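Local coordinates for dienelactone hydrolase (Anabaena variabilis, PDB 2O2G), which is probably a hydrolase of the dienelactone hydrolase family, with the alpha/beta-hydrolase fold, at residues R54-V59 with A209-A214. Sequence-based numbering, arbitrary orientation.
Sequences RYVAEV and AVAQLA
Ala211 of helix 206-221 sets its methyl against Tyr55, Val56 and Val59 of helix 51-63. In this alpha/beta-hydrolase fold both helices pack on the same side of the central sheet, one early in the chain and the other at its C-terminal end. The axes of the two short segments come within 9.1 Å and cross at -41°. Walking along 54-59, Tyr55 is the first residue to touch the second helix. Its CG lies anti to the backbone N (chi1 174°), and this swings the ring to the second helix. Ring atom CE2 of Tyr55 meets CB of Ala211 obliquely at 4.1 Å. The phenol OH hydrogen-bonds to OG1 of Thr208, so the ring ties the two helices at its polar end too. Val56 sits on the sheet side of the contact. CA of Val56 lies 5.0 Å from CA of Ala211, a close backbone approach that the small alanine side chain permits. CG2 of Val56 reaches Ala211 CB at 4.2 Å. On the sheet side, Phe119 of strand 115-121 touches Val56, Val210 and Ala214, which joins both helices to the sheet. Val59, one turn after Tyr55, points at Ala211. No hydrogen bond crosses between the segments, and the contact between them is apolar. Val59 CG2 also lies 3.8 Å above the plane of the Tyr55 ring, offset toward its rim. At the Val59 end, CB and both methyls, CG1 and CG2, each stand 3.8 Å from CB of Ala211.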
ATOM      1  N   ARG A  54       1.960  -1.998 -10.522  1.00 30.27           N
ATOM      2  CA  ARG A  54       3.257  -2.203 -11.176  1.00 30.41           C
ATOM      3  C   ARG A  54       3.784  -0.883 -11.794  1.00 31.97           C
ATOM      4  O   ARG A  54       4.987  -0.567 -11.698  1.00 31.77           O
ATOM      5  CB  ARG A  54       3.190  -3.299 -12.231  1.00 31.78           C
ATOM      6  CG  ARG A  54       3.223  -4.737 -11.657  1.00 28.23           C
ATOM      7  CD  ARG A  54       3.441  -5.788 -12.753  1.00 31.43           C
ATOM      8  NE  ARG A  54       4.640  -5.560 -13.588  1.00 37.70           N
ATOM      9  CZ  ARG A  54       5.872  -6.027 -13.345  1.00 38.11           C
ATOM     10  NH1 ARG A  54       6.142  -6.733 -12.250  1.00 34.85           N
ATOM     11  NH2 ARG A  54       6.863  -5.757 -14.196  1.00 40.25           N
ATOM     12  N   TYR A  55       2.892  -0.129 -12.440  1.00 31.10           N
ATOM     13  CA  TYR A  55       3.250   1.196 -12.959  1.00 29.71           C
ATOM     14  C   TYR A  55       3.749   2.101 -11.845  1.00 27.54           C
ATOM     15  O   TYR A  55       4.815   2.695 -11.948  1.00 22.65           O
ATOM     16  CB  TYR A  55       2.048   1.866 -13.677  1.00 31.04           C
ATOM     17  CG  TYR A  55       2.399   3.281 -14.079  1.00 36.61           C
ATOM     18  CD1 TYR A  55       3.254   3.527 -15.165  1.00 37.28           C
ATOM     19  CD2 TYR A  55       1.954   4.370 -13.318  1.00 35.05           C
ATOM     20  CE1 TYR A  55       3.616   4.822 -15.505  1.00 34.52           C
ATOM     21  CE2 TYR A  55       2.295   5.652 -13.646  1.00 37.66           C
ATOM     22  CZ  TYR A  55       3.133   5.882 -14.737  1.00 32.75           C
ATOM     23  OH  TYR A  55       3.464   7.184 -15.060  1.00 37.86           O
ATOM     24  N   VAL A  56       2.970   2.239 -10.763  1.00 24.78           N
ATOM     25  CA  VAL A  56       3.406   3.057  -9.655  1.00 23.73           C
ATOM     26  C   VAL A  56       4.775   2.560  -9.111  1.00 27.75           C
ATOM     27  O   VAL A  56       5.646   3.357  -8.839  1.00 24.82           O
ATOM     28  CB  VAL A  56       2.363   3.103  -8.477  1.00 25.00           C
ATOM     29  CG1 VAL A  56       2.905   3.894  -7.344  1.00 26.60           C
ATOM     30  CG2 VAL A  56       1.046   3.725  -8.939  1.00 29.91           C
ATOM     31  N   ALA A  57       4.943   1.234  -8.987  1.00 27.96           N
ATOM     32  CA  ALA A  57       6.148   0.659  -8.452  1.00 27.48           C
ATOM     33  C   ALA A  57       7.345   1.039  -9.291  1.00 26.81           C
ATOM     34  O   ALA A  57       8.383   1.365  -8.739  1.00 26.57           O
ATOM     35  CB  ALA A  57       6.027  -0.846  -8.335  1.00 26.96           C
ATOM     36  N   GLU A  58       7.186   1.006 -10.609  1.00 27.96           N
ATOM     37  CA  GLU A  58       8.263   1.365 -11.531  1.00 33.33           C
ATOM     38  C   GLU A  58       8.620   2.833 -11.386  1.00 32.54           C
ATOM     39  O   GLU A  58       9.761   3.216 -11.590  1.00 33.70           O
ATOM     40  CB  GLU A  58       7.854   0.990 -12.967  1.00 33.06           C
ATOM     41  CG  GLU A  58       7.858  -0.540 -13.137  1.00 44.96           C
ATOM     42  CD  GLU A  58       6.962  -1.129 -14.262  1.00 45.57           C
ATOM     43  OE1 GLU A  58       6.110  -0.402 -14.843  1.00 63.95           O
ATOM     44  OE2 GLU A  58       7.097  -2.365 -14.522  1.00 55.96           O
ATOM     45  N   VAL A  59       7.650   3.664 -11.035  1.00 33.05           N
ATOM     46  CA  VAL A  59       7.919   5.100 -10.821  1.00 32.04           C
ATOM     47  C   VAL A  59       8.714   5.297  -9.521  1.00 29.18           C
ATOM     48  O   VAL A  59       9.702   6.016  -9.501  1.00 22.68           O
ATOM     49  CB  VAL A  59       6.613   5.940 -10.813  1.00 30.02           C
ATOM     50  CG1 VAL A  59       6.914   7.392 -10.528  1.00 30.86           C
ATOM     51  CG2 VAL A  59       5.920   5.821 -12.142  1.00 31.64           C
ATOM     52  N   ALA A 209      -0.074  10.978 -11.952  1.00 26.84           N
ATOM     53  CA  ALA A 209      -0.152  11.900 -10.828  1.00 24.08           C
ATOM     54  C   ALA A 209      -0.141  11.156  -9.506  1.00 20.83           C
ATOM     55  O   ALA A 209       0.477  11.581  -8.555  1.00 24.63           O
ATOM     56  CB  ALA A 209      -1.409  12.774 -10.932  1.00 25.80           C
ATOM     57  N   VAL A 210      -0.880  10.070  -9.421  1.00 21.78           N
ATOM     58  CA  VAL A 210      -0.857   9.275  -8.210  1.00 23.87           C
ATOM     59  C   VAL A 210       0.578   8.834  -7.892  1.00 24.53           C
ATOM     60  O   VAL A 210       1.033   8.951  -6.751  1.00 24.11           O
ATOM     61  CB  VAL A 210      -1.790   8.057  -8.304  1.00 24.04           C
ATOM     62  CG1 VAL A 210      -1.564   7.110  -7.127  1.00 26.98           C
ATOM     63  CG2 VAL A 210      -3.218   8.522  -8.346  1.00 26.53           C
ATOM     64  N   ALA A 211       1.280   8.311  -8.884  1.00 26.04           N
ATOM     65  CA  ALA A 211       2.657   7.856  -8.688  1.00 23.48           C
ATOM     66  C   ALA A 211       3.606   8.989  -8.313  1.00 24.06           C
ATOM     67  O   ALA A 211       4.505   8.823  -7.435  1.00 20.93           O
ATOM     68  CB  ALA A 211       3.131   7.219  -9.904  1.00 23.98           C
ATOM     69  N   GLN A 212       3.424  10.131  -8.976  1.00 22.12           N
ATOM     70  CA  GLN A 212       4.276  11.261  -8.700  1.00 25.67           C
ATOM     71  C   GLN A 212       4.065  11.715  -7.228  1.00 24.70           C
ATOM     72  O   GLN A 212       5.016  11.945  -6.500  1.00 25.42           O
ATOM     73  CB  GLN A 212       4.044  12.408  -9.691  1.00 23.60           C
ATOM     74  CG  GLN A 212       4.512  12.185 -11.180  1.00 32.59           C
ATOM     75  CD  GLN A 212       4.015  13.302 -12.129  1.00 33.15           C
ATOM     76  OE1 GLN A 212       2.834  13.689 -12.095  1.00 45.90           O
ATOM     77  NE2 GLN A 212       4.898  13.786 -12.998  1.00 43.84           N
ATOM     78  N   LEU A 213       2.820  11.862  -6.816  1.00 26.39           N
ATOM     79  CA  LEU A 213       2.493  12.257  -5.438  1.00 26.24           C
ATOM     80  C   LEU A 213       2.986  11.268  -4.411  1.00 28.53           C
ATOM     81  O   LEU A 213       3.460  11.668  -3.342  1.00 28.22           O
ATOM     82  CB  LEU A 213       0.969  12.422  -5.294  1.00 27.65           C
ATOM     83  CG  LEU A 213       0.405  13.594  -6.111  1.00 28.46           C
ATOM     84  CD1 LEU A 213      -1.071  13.417  -6.441  1.00 26.42           C
ATOM     85  CD2 LEU A 213       0.670  14.885  -5.371  1.00 31.12           C
ATOM     86  N   ALA A 214       2.854   9.980  -4.727  1.00 27.49           N
ATOM     87  CA  ALA A 214       3.321   8.935  -3.842  1.00 27.18           C
ATOM     88  C   ALA A 214       4.854   8.980  -3.744  1.00 26.07           C
ATOM     89  O   ALA A 214       5.395   8.929  -2.650  1.00 27.49           O
ATOM     90  CB  ALA A 214       2.818   7.541  -4.323  1.00 29.44           C
TER